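Local coordinates for transcriptional regulator (PDB 4IVN), which probably represses genes of sialic acid catabolism by binding their operator DNA, and holds N-acetylmannosamine 6-phosphate in its sugar-isomerase-like domain, at residues V102-D107 and A236-V241; L8-S13 and R60-K65; E122-A127 and N252-S257; I157-E160 and L164-M167. One frame throughout, in Å; residues are numbered along the deposited sequence.

Contact 1: residues V102-D107 and A236-V241; sequences VDSLQD and AFASKV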
loop_
_atom_site.group_PDB
_atom_site.type_symbol
_atom_site.label_atom_id
_atom_site.label_comp_id
_atom_site.label_asym_id
_atom_site.label_seq_id
_atom_site.Cartn_x
_atom_site.Cartn_y
_atom_site.Cartn_z
ATOM N N VAL A 102 0.671 -1.463 -14.333
ATOM C CA VAL A 102 0.631 -2.762 -15.046
ATOM C C VAL A 102 1.987 -3.231 -15.460
ATOM O O VAL A 102 2.346 -4.398 -15.193
ATOM C CB VAL A 102 -0.323 -2.775 -16.254
ATOM C CG1 VAL A 102 -0.150 -4.045 -17.088
ATOM C CG2 VAL A 102 -1.760 -2.713 -15.718
ATOM N N ASP A 103 2.766 -2.328 -16.075
ATOM C CA ASP A 103 4.090 -2.684 -16.668
ATOM C C ASP A 103 4.977 -3.072 -15.483
ATOM O O ASP A 103 5.688 -4.038 -15.539
ATOM C CB ASP A 103 4.769 -1.479 -17.369
ATOM C CG ASP A 103 4.012 -0.989 -18.590
ATOM O OD1 ASP A 103 3.210 -1.740 -19.126
ATOM O OD2 ASP A 103 4.190 0.181 -18.957
ATOM N N SER A 104 4.921 -2.289 -14.417
ATOM C CA SER A 104 5.685 -2.654 -13.228
ATOM C C SER A 104 5.408 -4.008 -12.595
ATOM O O SER A 104 6.338 -4.665 -12.092
ATOM C CB SER A 104 5.562 -1.563 -12.182
ATOM O OG SER A 104 6.343 -0.525 -12.686
ATOM N N LEU A 105 4.135 -4.363 -12.502
ATOM C CA LEU A 105 3.733 -5.679 -11.999
ATOM C C LEU A 105 4.281 -6.738 -12.895
ATOM O O LEU A 105 4.857 -7.709 -12.447
ATOM C CB LEU A 105 2.211 -5.766 -11.911
ATOM C CG LEU A 105 1.618 -4.965 -10.727
ATOM C CD1 LEU A 105 0.126 -4.795 -10.986
ATOM C CD2 LEU A 105 1.825 -5.777 -9.451
ATOM N N GLN A 106 4.139 -6.560 -14.193
ATOM C CA GLN A 106 4.584 -7.625 -15.077
ATOM C C GLN A 106 6.103 -7.733 -15.054
ATOM O O GLN A 106 6.641 -8.837 -14.962
ATOM C CB GLN A 106 4.050 -7.397 -16.473
ATOM C CG GLN A 106 2.519 -7.414 -16.512
ATOM C CD GLN A 106 1.985 -7.047 -17.883
ATOM O OE1 GLN A 106 2.578 -6.244 -18.651
ATOM N NE2 GLN A 106 0.873 -7.648 -18.212
ATOM N N ASP A 107 6.790 -6.602 -15.101
ATOM C CA ASP A 107 8.244 -6.632 -14.913
ATOM C C ASP A 107 8.699 -7.279 -13.629
ATOM O O ASP A 107 9.625 -8.074 -13.669
ATOM C CB ASP A 107 8.841 -5.237 -15.036
ATOM C CG ASP A 107 8.739 -4.707 -16.444
ATOM O OD1 ASP A 107 8.466 -5.505 -17.367
ATOM O OD2 ASP A 107 8.931 -3.504 -16.626
ATOM N N ALA A 236 6.672 6.541 -5.930
ATOM C CA ALA A 236 5.922 6.374 -7.144
ATOM C C ALA A 236 5.121 5.076 -7.067
ATOM O O ALA A 236 5.613 4.013 -6.614
ATOM C CB ALA A 236 6.857 6.304 -8.410
ATOM N N PHE A 237 3.899 5.123 -7.569
ATOM C CA PHE A 237 3.064 3.937 -7.403
ATOM C C PHE A 237 3.640 2.763 -8.238
ATOM O O PHE A 237 3.576 1.639 -7.835
ATOM C CB PHE A 237 1.637 4.310 -7.801
ATOM C CG PHE A 237 0.658 3.179 -7.780
ATOM C CD1 PHE A 237 0.506 2.343 -6.660
ATOM C CD2 PHE A 237 -0.127 2.919 -8.935
ATOM C CE1 PHE A 237 -0.453 1.322 -6.652
ATOM C CE2 PHE A 237 -1.080 1.898 -8.897
ATOM C CZ PHE A 237 -1.232 1.105 -7.799
ATOM N N ALA A 238 4.275 3.053 -9.350
ATOM C CA ALA A 238 4.832 1.979 -10.122
ATOM C C ALA A 238 6.004 1.256 -9.350
ATOM O O ALA A 238 6.182 0.037 -9.500
ATOM C CB ALA A 238 5.231 2.455 -11.535
ATOM N N SER A 239 6.712 1.965 -8.473
ATOM C CA SER A 239 7.724 1.323 -7.622
ATOM C C SER A 239 7.100 0.557 -6.438
ATOM O O SER A 239 7.517 -0.577 -6.131
ATOM C CB SER A 239 8.690 2.347 -7.083
ATOM O OG SER A 239 9.371 2.875 -8.197
ATOM N N LYS A 240 6.081 1.125 -5.829
ATOM C CA LYS A 240 5.473 0.499 -4.681
ATOM C C LYS A 240 4.607 -0.705 -5.088
ATOM O O LYS A 240 4.465 -1.652 -4.328
ATOM C CB LYS A 240 4.592 1.506 -3.925
ATOM C CG LYS A 240 5.337 2.735 -3.331
ATOM C CD LYS A 240 6.489 2.368 -2.331
ATOM C CE LYS A 240 7.867 2.480 -2.964
ATOM N NZ LYS A 240 8.976 2.345 -1.897
ATOM N N VAL A 241 4.034 -0.666 -6.282
ATOM C CA VAL A 241 3.122 -1.727 -6.654
ATOM C C VAL A 241 3.910 -3.022 -6.787
ATOM O O VAL A 241 3.441 -4.085 -6.394
ATOM C CB VAL A 241 2.253 -1.376 -7.884
ATOM C CG1 VAL A 241 3.036 -1.576 -9.171
ATOM C CG2 VAL A 241 1.003 -2.273 -7.887
#
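V241, which meets S104 and L105 across the contact, also lies over one face of the F237 ring within its own helix, its CB 4.0 Å above the ring plane and offset toward the rim. That ring further packs on A101 of the other helix and on Y144 of the second subunit. V241 divides its two methyls between its neighbours. CG1 stands between the backbone N and the carbonyl carbon (chi1 80°), reaches S104 CB at 3.9 Å and also borders L105, while V241 CG2 meets L105 CD2, again at 3.9 Å. The L105 and V241 side chains cross at about a right angle, and L105 CD2 also touches V241 O at 3.8 Å. Beside this apolar patch, S104 sits close against the start of the second helix, OG 3.4 Å from A238 CB. S104 OG is only weakly linked to A238 O at 3.2 Å, and that proton has another acceptor within reach; a firmer partner of the hydroxyl is R227, whose NH1 donates to it and also forms a salt bridge with D107. The axes of the two short segments approach to 8.4 Å, at a crossing angle of -32°. L105 and V241 each pack on their own counterpart in the second subunit, so helices 93-111 and 237-257 of both chains come together at the dimer interface of a SIS-domain protein.

Contact 2: residues L8-S13 and R60-K65; sequences LVRLRS and RDMGYK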
loop_
_atom_site.group_PDB
_atom_site.type_symbol
_atom_site.label_atom_id
_atom_site.label_comp_id
_atom_site.label_asym_id
_atom_site.label_seq_id
_atom_site.Cartn_x
_atom_site.Cartn_y
_atom_site.Cartn_z
ATOM N N LEU A 8 26.178 19.347 -14.099
ATOM C CA LEU A 8 26.788 18.650 -15.247
ATOM C C LEU A 8 27.865 19.477 -15.968
ATOM O O LEU A 8 28.927 18.943 -16.360
ATOM C CB LEU A 8 25.750 18.102 -16.232
ATOM C CG LEU A 8 24.983 16.864 -15.740
ATOM C CD1 LEU A 8 23.818 16.582 -16.671
ATOM C CD2 LEU A 8 25.899 15.653 -15.623
ATOM N N VAL A 9 27.611 20.776 -16.113
ATOM C CA VAL A 9 28.652 21.686 -16.632
ATOM C C VAL A 9 29.859 21.716 -15.682
ATOM O O VAL A 9 31.003 21.682 -16.150
ATOM C CB VAL A 9 28.153 23.148 -16.882
ATOM C CG1 VAL A 9 29.325 24.066 -17.374
ATOM C CG2 VAL A 9 26.940 23.135 -17.819
ATOM N N ARG A 10 29.615 21.769 -14.363
ATOM C CA ARG A 10 30.722 21.868 -13.418
ATOM C C ARG A 10 31.541 20.624 -13.476
ATOM O O ARG A 10 32.778 20.721 -13.435
ATOM C CB ARG A 10 30.308 22.290 -12.010
ATOM C CG ARG A 10 29.845 23.750 -11.959
ATOM C CD ARG A 10 29.791 24.322 -10.548
ATOM N NE ARG A 10 29.075 23.409 -9.664
ATOM C CZ ARG A 10 29.641 22.378 -9.030
ATOM N NH1 ARG A 10 30.944 22.128 -9.157
ATOM N NH2 ARG A 10 28.901 21.586 -8.276
ATOM N N LEU A 11 30.882 19.474 -13.691
ATOM C CA LEU A 11 31.587 18.172 -13.751
ATOM C C LEU A 11 32.558 18.183 -14.928
ATOM O O LEU A 11 33.763 17.907 -14.782
ATOM C CB LEU A 11 30.614 16.986 -13.846
ATOM C CG LEU A 11 31.017 15.507 -13.590
ATOM C CD1 LEU A 11 31.932 15.255 -12.391
ATOM C CD2 LEU A 11 29.764 14.641 -13.459
ATOM N N ARG A 12 32.013 18.479 -16.090
ATOM C CA ARG A 12 32.810 18.686 -17.295
ATOM C C ARG A 12 34.085 19.563 -17.130
ATOM O O ARG A 12 35.207 19.117 -17.414
ATOM C CB ARG A 12 31.914 19.292 -18.373
ATOM C CG ARG A 12 31.249 18.271 -19.256
ATOM C CD ARG A 12 32.295 17.566 -20.108
ATOM N NE ARG A 12 33.515 18.359 -20.277
ATOM C CZ ARG A 12 34.518 18.039 -21.099
ATOM N NH1 ARG A 12 34.452 16.941 -21.847
ATOM N NH2 ARG A 12 35.590 18.822 -21.185
ATOM N N SER A 13 33.896 20.810 -16.702
ATOM C CA SER A 13 34.983 21.771 -16.717
ATOM C C SER A 13 35.895 21.559 -15.522
ATOM O O SER A 13 37.105 21.533 -15.683
ATOM C CB SER A 13 34.497 23.232 -16.853
ATOM O OG SER A 13 33.423 23.539 -15.981
ATOM N N ARG A 60 32.382 14.758 -2.949
ATOM C CA ARG A 60 32.768 15.860 -2.075
ATOM C C ARG A 60 33.702 16.872 -2.760
ATOM O O ARG A 60 33.593 18.070 -2.511
ATOM C CB ARG A 60 33.375 15.346 -0.785
ATOM C CG ARG A 60 32.393 14.505 -0.019
ATOM C CD ARG A 60 32.960 14.082 1.320
ATOM N NE ARG A 60 31.921 13.299 2.003
ATOM C CZ ARG A 60 32.125 12.308 2.879
ATOM N NH1 ARG A 60 33.350 11.936 3.199
ATOM N NH2 ARG A 60 31.080 11.683 3.435
ATOM N N ASP A 61 34.544 16.395 -3.682
ATOM C CA ASP A 61 35.437 17.284 -4.416
ATOM C C ASP A 61 34.605 18.272 -5.176
ATOM O O ASP A 61 35.059 19.401 -5.476
ATOM C CB ASP A 61 36.343 16.522 -5.391
ATOM C CG ASP A 61 37.522 15.877 -4.703
ATOM O OD1 ASP A 61 37.662 16.025 -3.475
ATOM O OD2 ASP A 61 38.307 15.210 -5.396
ATOM N N MET A 62 33.384 17.868 -5.492
ATOM C CA MET A 62 32.545 18.711 -6.333
ATOM C C MET A 62 31.707 19.590 -5.471
ATOM O O MET A 62 30.871 20.309 -5.996
ATOM C CB MET A 62 31.652 17.902 -7.226
ATOM C CG MET A 62 32.414 16.850 -8.002
ATOM S SD MET A 62 31.653 17.111 -9.572
ATOM C CE MET A 62 32.546 18.621 -10.002
ATOM N N GLY A 63 31.951 19.546 -4.156
ATOM C CA GLY A 63 31.279 20.445 -3.235
ATOM C C GLY A 63 29.960 19.896 -2.693
ATOM O O GLY A 63 29.165 20.645 -2.163
ATOM N N TYR A 64 29.713 18.600 -2.833
ATOM C CA TYR A 64 28.485 18.004 -2.270
ATOM C C TYR A 64 28.836 17.306 -0.990
ATOM O O TYR A 64 30.014 17.089 -0.748
ATOM C CB TYR A 64 27.849 17.009 -3.243
ATOM C CG TYR A 64 27.353 17.729 -4.437
ATOM C CD1 TYR A 64 26.115 18.369 -4.432
ATOM C CD2 TYR A 64 28.166 17.854 -5.554
ATOM C CE1 TYR A 64 25.676 19.093 -5.526
ATOM C CE2 TYR A 64 27.742 18.583 -6.661
ATOM C CZ TYR A 64 26.510 19.201 -6.629
ATOM O OH TYR A 64 26.137 19.864 -7.764
ATOM N N LYS A 65 27.832 16.954 -0.189
ATOM C CA LYS A 65 28.082 16.277 1.080
ATOM C C LYS A 65 28.454 14.825 0.882
ATOM O O LYS A 65 29.094 14.219 1.774
ATOM C CB LYS A 65 26.906 16.381 2.038
ATOM C CG LYS A 65 26.857 17.734 2.716
ATOM C CD LYS A 65 25.489 18.357 2.597
ATOM C CE LYS A 65 25.635 19.863 2.757
ATOM N NZ LYS A 65 24.895 20.582 1.681
#
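R10 and L11, on one short helix, meet M62 and Y64 where helix 52-61 ends, within the helix-turn-helix domain of the RpiR family. The polar part of the contact belongs to R10. Its chain bends at chi3 (-49°) and brings NH2 to M62 O at 3.3 Å, with an N-H...O angle of 141°. The donor arrives nearly along the C=O axis, while the oxygen is tilted out of the guanidinium plane. R10 NH2 makes a second, weak bond to Y64 OH, also at 3.3 Å but strongly bent; the hydroxyl lies at the edge of the guanidinium. The two side chains come from opposite directions, their flat groups turned 30° against each other, and Y64 CE2 lies in the guanidinium plane at its edge. One nitrogen thus links the turn backbone to the tyrosine, whose side chain touches D69 and A73 of helix 67-78. The backbone part is a Schellman motif: G63, the C-prime residue, has positive phi and comes after M62, where the helix is left; G63 N binds R60 O at 2.8 Å. The apolar part joins L11 and M62, which run roughly perpendicular; L11 is backed by A26 and I29 of helix 20-36. M62, bent at chi2 and chi3, carries its CE to 3.9 Å from L11 CA, and its SD lies 3.4 Å from L11 CD1.

Contact 3: residues E122-A127 and N252-S257; sequences ERVHQA and NSLLES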
loop_
_atom_site.group_PDB
_atom_site.type_symbol
_atom_site.label_atom_id
_atom_site.label_comp_id
_atom_site.label_asym_id
_atom_site.label_seq_id
_atom_site.Cartn_x
_atom_site.Cartn_y
_atom_site.Cartn_z
ATOM N N GLU A 122 10.170 -20.405 3.768
ATOM C CA GLU A 122 10.513 -21.308 4.844
ATOM C C GLU A 122 10.957 -20.561 6.090
ATOM O O GLU A 122 10.547 -20.898 7.187
ATOM C CB GLU A 122 11.642 -22.241 4.343
ATOM C CG GLU A 122 11.687 -23.624 4.937
ATOM C CD GLU A 122 10.319 -24.213 5.184
ATOM O OE1 GLU A 122 9.416 -24.127 4.281
ATOM O OE2 GLU A 122 10.162 -24.762 6.327
ATOM N N ARG A 123 11.775 -19.526 5.919
ATOM C CA ARG A 123 12.126 -18.637 7.072
ATOM C C ARG A 123 10.893 -18.064 7.801
ATOM O O ARG A 123 10.816 -18.104 9.022
ATOM C CB ARG A 123 13.045 -17.548 6.573
ATOM C CG ARG A 123 14.392 -18.191 6.124
ATOM C CD ARG A 123 15.548 -17.215 6.101
ATOM N NE ARG A 123 16.803 -17.750 5.518
ATOM C CZ ARG A 123 17.832 -18.214 6.227
ATOM N NH1 ARG A 123 17.763 -18.297 7.566
ATOM N NH2 ARG A 123 18.953 -18.585 5.587
ATOM N N VAL A 124 9.948 -17.525 7.047
ATOM C CA VAL A 124 8.711 -17.034 7.622
ATOM C C VAL A 124 7.936 -18.125 8.374
ATOM O O VAL A 124 7.491 -17.939 9.528
ATOM C CB VAL A 124 7.841 -16.371 6.570
ATOM C CG1 VAL A 124 6.505 -15.898 7.221
ATOM C CG2 VAL A 124 8.614 -15.158 5.993
ATOM N N HIS A 125 7.883 -19.274 7.771
ATOM C CA HIS A 125 7.172 -20.386 8.373
ATOM C C HIS A 125 7.793 -20.718 9.701
ATOM O O HIS A 125 7.064 -20.874 10.688
ATOM C CB HIS A 125 7.199 -21.598 7.461
ATOM C CG HIS A 125 6.589 -22.808 8.111
ATOM N ND1 HIS A 125 5.317 -22.840 8.492
ATOM C CD2 HIS A 125 7.162 -24.015 8.551
ATOM C CE1 HIS A 125 5.049 -24.027 9.096
ATOM N NE2 HIS A 125 6.161 -24.752 9.101
ATOM N N GLN A 126 9.130 -20.760 9.751
ATOM C CA GLN A 126 9.848 -21.092 10.999
ATOM C C GLN A 126 9.782 -19.964 12.053
ATOM O O GLN A 126 9.933 -20.215 13.263
ATOM C CB GLN A 126 11.342 -21.424 10.750
ATOM C CG GLN A 126 11.613 -22.625 9.804
ATOM C CD GLN A 126 11.003 -23.958 10.298
ATOM O OE1 GLN A 126 10.863 -24.180 11.501
ATOM N NE2 GLN A 126 10.634 -24.842 9.358
ATOM N N ALA A 127 9.555 -18.726 11.604
ATOM C CA ALA A 127 9.829 -17.612 12.480
ATOM C C ALA A 127 8.792 -17.561 13.604
ATOM O O ALA A 127 7.599 -17.783 13.384
ATOM C CB ALA A 127 9.869 -16.329 11.686
ATOM N N ASN A 252 1.043 -15.565 -0.281
ATOM C CA ASN A 252 0.360 -16.616 -1.044
ATOM C C ASN A 252 1.140 -17.948 -1.188
ATOM O O ASN A 252 0.511 -19.017 -1.220
ATOM C CB ASN A 252 -0.075 -16.098 -2.407
ATOM C CG ASN A 252 -1.131 -14.980 -2.282
ATOM O OD1 ASN A 252 -1.691 -14.768 -1.203
ATOM N ND2 ASN A 252 -1.342 -14.238 -3.346
ATOM N N SER A 253 2.468 -17.883 -1.353
ATOM C CA SER A 253 3.300 -19.101 -1.309
ATOM C C SER A 253 3.194 -19.792 -0.008
ATOM O O SER A 253 3.028 -21.031 0.013
ATOM C CB SER A 253 4.758 -18.858 -1.608
ATOM O OG SER A 253 4.785 -18.103 -2.752
ATOM N N LEU A 254 3.265 -19.023 1.077
ATOM C CA LEU A 254 3.090 -19.608 2.409
ATOM C C LEU A 254 1.755 -20.390 2.492
ATOM O O LEU A 254 1.713 -21.541 2.982
ATOM C CB LEU A 254 3.130 -18.550 3.515
ATOM C CG LEU A 254 4.480 -18.134 4.069
ATOM C CD1 LEU A 254 4.398 -16.698 4.601
ATOM C CD2 LEU A 254 5.038 -19.188 5.054
ATOM N N LEU A 255 0.673 -19.752 2.029
ATOM C CA LEU A 255 -0.639 -20.354 2.082
ATOM C C LEU A 255 -0.666 -21.607 1.198
ATOM O O LEU A 255 -1.288 -22.606 1.522
ATOM C CB LEU A 255 -1.698 -19.335 1.629
ATOM C CG LEU A 255 -2.092 -18.404 2.805
ATOM C CD1 LEU A 255 -2.709 -17.120 2.297
ATOM C CD2 LEU A 255 -3.092 -19.130 3.746
ATOM N N GLU A 256 0.105 -21.580 0.122
ATOM C CA GLU A 256 0.127 -22.766 -0.738
ATOM C C GLU A 256 0.968 -23.868 -0.098
ATOM O O GLU A 256 0.609 -25.019 -0.198
ATOM C CB GLU A 256 0.676 -22.409 -2.064
ATOM C CG GLU A 256 0.794 -23.595 -2.981
ATOM C CD GLU A 256 0.277 -23.226 -4.321
ATOM O OE1 GLU A 256 -0.945 -22.956 -4.412
ATOM O OE2 GLU A 256 1.088 -23.187 -5.270
ATOM N N SER A 257 2.076 -23.543 0.586
ATOM C CA SER A 257 2.920 -24.609 1.159
ATOM C C SER A 257 2.325 -25.127 2.444
ATOM O O SER A 257 2.522 -26.287 2.785
ATOM C CB SER A 257 4.365 -24.167 1.380
ATOM O OG SER A 257 4.863 -23.502 0.250
#
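V124 and L254 point at each other from two helices of the SIS domain, an alpha/beta fold with a parallel sheet flanked by helices. Helix 114-126 is here met by the C-terminal end of helix 237-257. The two side chains meet crosswise and touch through one methyl each: V124 CG1 lies 3.5 Å from L254 CD1, tighter than usual for two carbons. V124 sets CG1 anti to its own backbone N (chi1 178°), and the residue also packs on L177 and F179 of strand 176-181, so it stands between the sheet and helix 237-257. The second methyl of L254 faces the next residue along: CD2 is 3.9 Å from H125 N and 4.0 Å from H125 CB. L254 therefore forks, with one branch on the valine and the other against the backbone and CB of the histidine. The H125 imidazole stacks with the Y258 ring and is hydrogen-bonded through ND1 to Y261 OH, which joins it to the chain beyond helix 237-257; L254 itself also rests on Y261. Each helix has a polar clasp of its own. Q126 NE2 donates to E122 OE2 at 3.1 Å, the oxygen lying close to the plane of the Q126 amide. On the other helix S253 O accepts twice: S257 N binds it at 2.7 Å, and S257 OG, from above the carbonyl plane, at 3.1 Å.

Contact 4: residues I157-E160 and L164-M167; sequences IMFE and LAAM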
loop_
_atom_site.group_PDB
_atom_site.type_symbol
_atom_site.label_atom_id
_atom_site.label_comp_id
_atom_site.label_asym_id
_atom_site.label_seq_id
_atom_site.Cartn_x
_atom_site.Cartn_y
_atom_site.Cartn_z
ATOM N N ILE A 157 5.435 -7.180 13.802
ATOM C CA ILE A 157 5.362 -5.761 14.131
ATOM C C ILE A 157 6.034 -4.955 13.040
ATOM O O ILE A 157 7.176 -5.248 12.626
ATOM C CB ILE A 157 6.057 -5.474 15.452
ATOM C CG1 ILE A 157 5.985 -3.970 15.768
ATOM C CG2 ILE A 157 7.499 -5.839 15.319
ATOM C CD1 ILE A 157 6.453 -3.717 17.143
ATOM N N MET A 158 5.329 -3.939 12.570
ATOM C CA MET A 158 5.933 -2.933 11.703
ATOM C C MET A 158 6.404 -1.703 12.546
ATOM O O MET A 158 5.624 -1.127 13.300
ATOM C CB MET A 158 4.942 -2.598 10.602
ATOM C CG MET A 158 5.319 -1.493 9.630
ATOM S SD MET A 158 6.886 -1.795 8.888
ATOM C CE MET A 158 7.253 -0.136 8.260
ATOM N N PHE A 159 7.666 -1.301 12.421
ATOM C CA PHE A 159 8.154 -0.060 13.088
ATOM C C PHE A 159 8.317 1.055 12.009
ATOM O O PHE A 159 9.113 0.868 11.043
ATOM C CB PHE A 159 9.577 -0.317 13.671
ATOM C CG PHE A 159 9.663 -1.399 14.726
ATOM C CD1 PHE A 159 9.843 -2.736 14.371
ATOM C CD2 PHE A 159 9.640 -1.065 16.088
ATOM C CE1 PHE A 159 10.011 -3.730 15.352
ATOM C CE2 PHE A 159 9.739 -2.057 17.048
ATOM C CZ PHE A 159 9.951 -3.378 16.678
ATOM N N GLU A 160 7.730 2.239 12.145
ATOM C CA GLU A 160 8.489 3.408 11.477
ATOM C C GLU A 160 9.271 4.292 12.476
ATOM O O GLU A 160 10.045 5.285 11.997
ATOM C CB GLU A 160 7.629 4.336 10.555
ATOM C CG GLU A 160 6.788 3.540 9.595
ATOM C CD GLU A 160 5.564 2.984 10.243
ATOM O OE1 GLU A 160 5.347 3.241 11.449
ATOM O OE2 GLU A 160 4.802 2.313 9.532
ATOM N N LEU A 164 12.993 2.746 17.994
ATOM C CA LEU A 164 12.414 1.534 18.574
ATOM C C LEU A 164 12.876 0.308 17.776
ATOM O O LEU A 164 13.200 -0.760 18.378
ATOM C CB LEU A 164 10.897 1.602 18.588
ATOM C CG LEU A 164 10.269 2.471 19.702
ATOM C CD1 LEU A 164 8.733 2.331 19.658
ATOM C CD2 LEU A 164 10.753 2.042 21.079
ATOM N N ALA A 165 12.884 0.468 16.456
ATOM C CA ALA A 165 13.255 -0.686 15.574
ATOM C C ALA A 165 14.736 -1.063 15.916
ATOM O O ALA A 165 15.084 -2.268 16.047
ATOM C CB ALA A 165 13.181 -0.263 14.103
ATOM N N ALA A 166 15.599 -0.045 16.039
ATOM C CA ALA A 166 17.030 -0.327 16.499
ATOM C C ALA A 166 17.062 -1.051 17.847
ATOM O O ALA A 166 17.852 -2.013 18.014
ATOM C CB ALA A 166 17.910 0.903 16.555
ATOM N N MET A 167 16.308 -0.561 18.849
ATOM C CA MET A 167 16.318 -1.209 20.144
ATOM C C MET A 167 15.837 -2.655 20.102
ATOM O O MET A 167 16.537 -3.553 20.661
ATOM C CB MET A 167 15.575 -0.366 21.217
ATOM C CG MET A 167 16.210 1.042 21.315
ATOM S SD MET A 167 15.178 1.802 22.584
ATOM C CE MET A 167 16.212 3.234 22.928
#
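F159 and A165 join the last residue of strand 156-159 to the helix that follows it, a strand-to-helix unit at one margin of the parallel SIS-domain sheet. In the first shell A165 lies over a face of the F159 ring in a CH-pi contact: A165 CA is 3.9 Å from the ring centroid and 18° off the normal. The alanine methyl slides toward the root of the ring, with A165 CB 3.6 Å from F159 CB. L164 approaches obliquely, its CB 3.9 Å from F159 CD2. The ring is clasped from behind as well: I157, two residues back on the same side of the strand, sets CD1 over the rim of the opposite face, 3.5 Å above the F159 ring plane. F159 thus sits between an isoleucine methyl and the helix backbone. Its CG stands anti to the carbonyl carbon (chi1 -62°), which carries the ring across to A165.

Farther out, backbone bonds of I157 and F159 to strand 129-133 hold the strand in the sheet, and A165 packs on I133 of that strand and A193 of helix 188-199. E160, where the strand gives way to the turn, points the other way, its OE2 binding R143 NE and S139 OG of helix 137-151. On the face that A165 occupies, A165 N comes to 3.6 Å from F159 CD2.

How the contacts relate
From the N terminus, contact 2 comes first and closes entirely within the helix-turn-helix region, before any other opens; it ties helix 7-13 to the end of helix 52-61. Contact 1 opens next on helix 93-111 and contact 3 on helix 114-126. Both wait for helix 237-257, where contact 1 closes at the start and contact 3 at the far end, so the two cross along the chain, with centres 24 Å apart. Contact 4, a short step from strand 156-159 to helix 162-170, opens and closes inside both of these long loops. Contacts 1 and 3 also border the second subunit, whereas contacts 2 and 4 touch no other chain of the assembly.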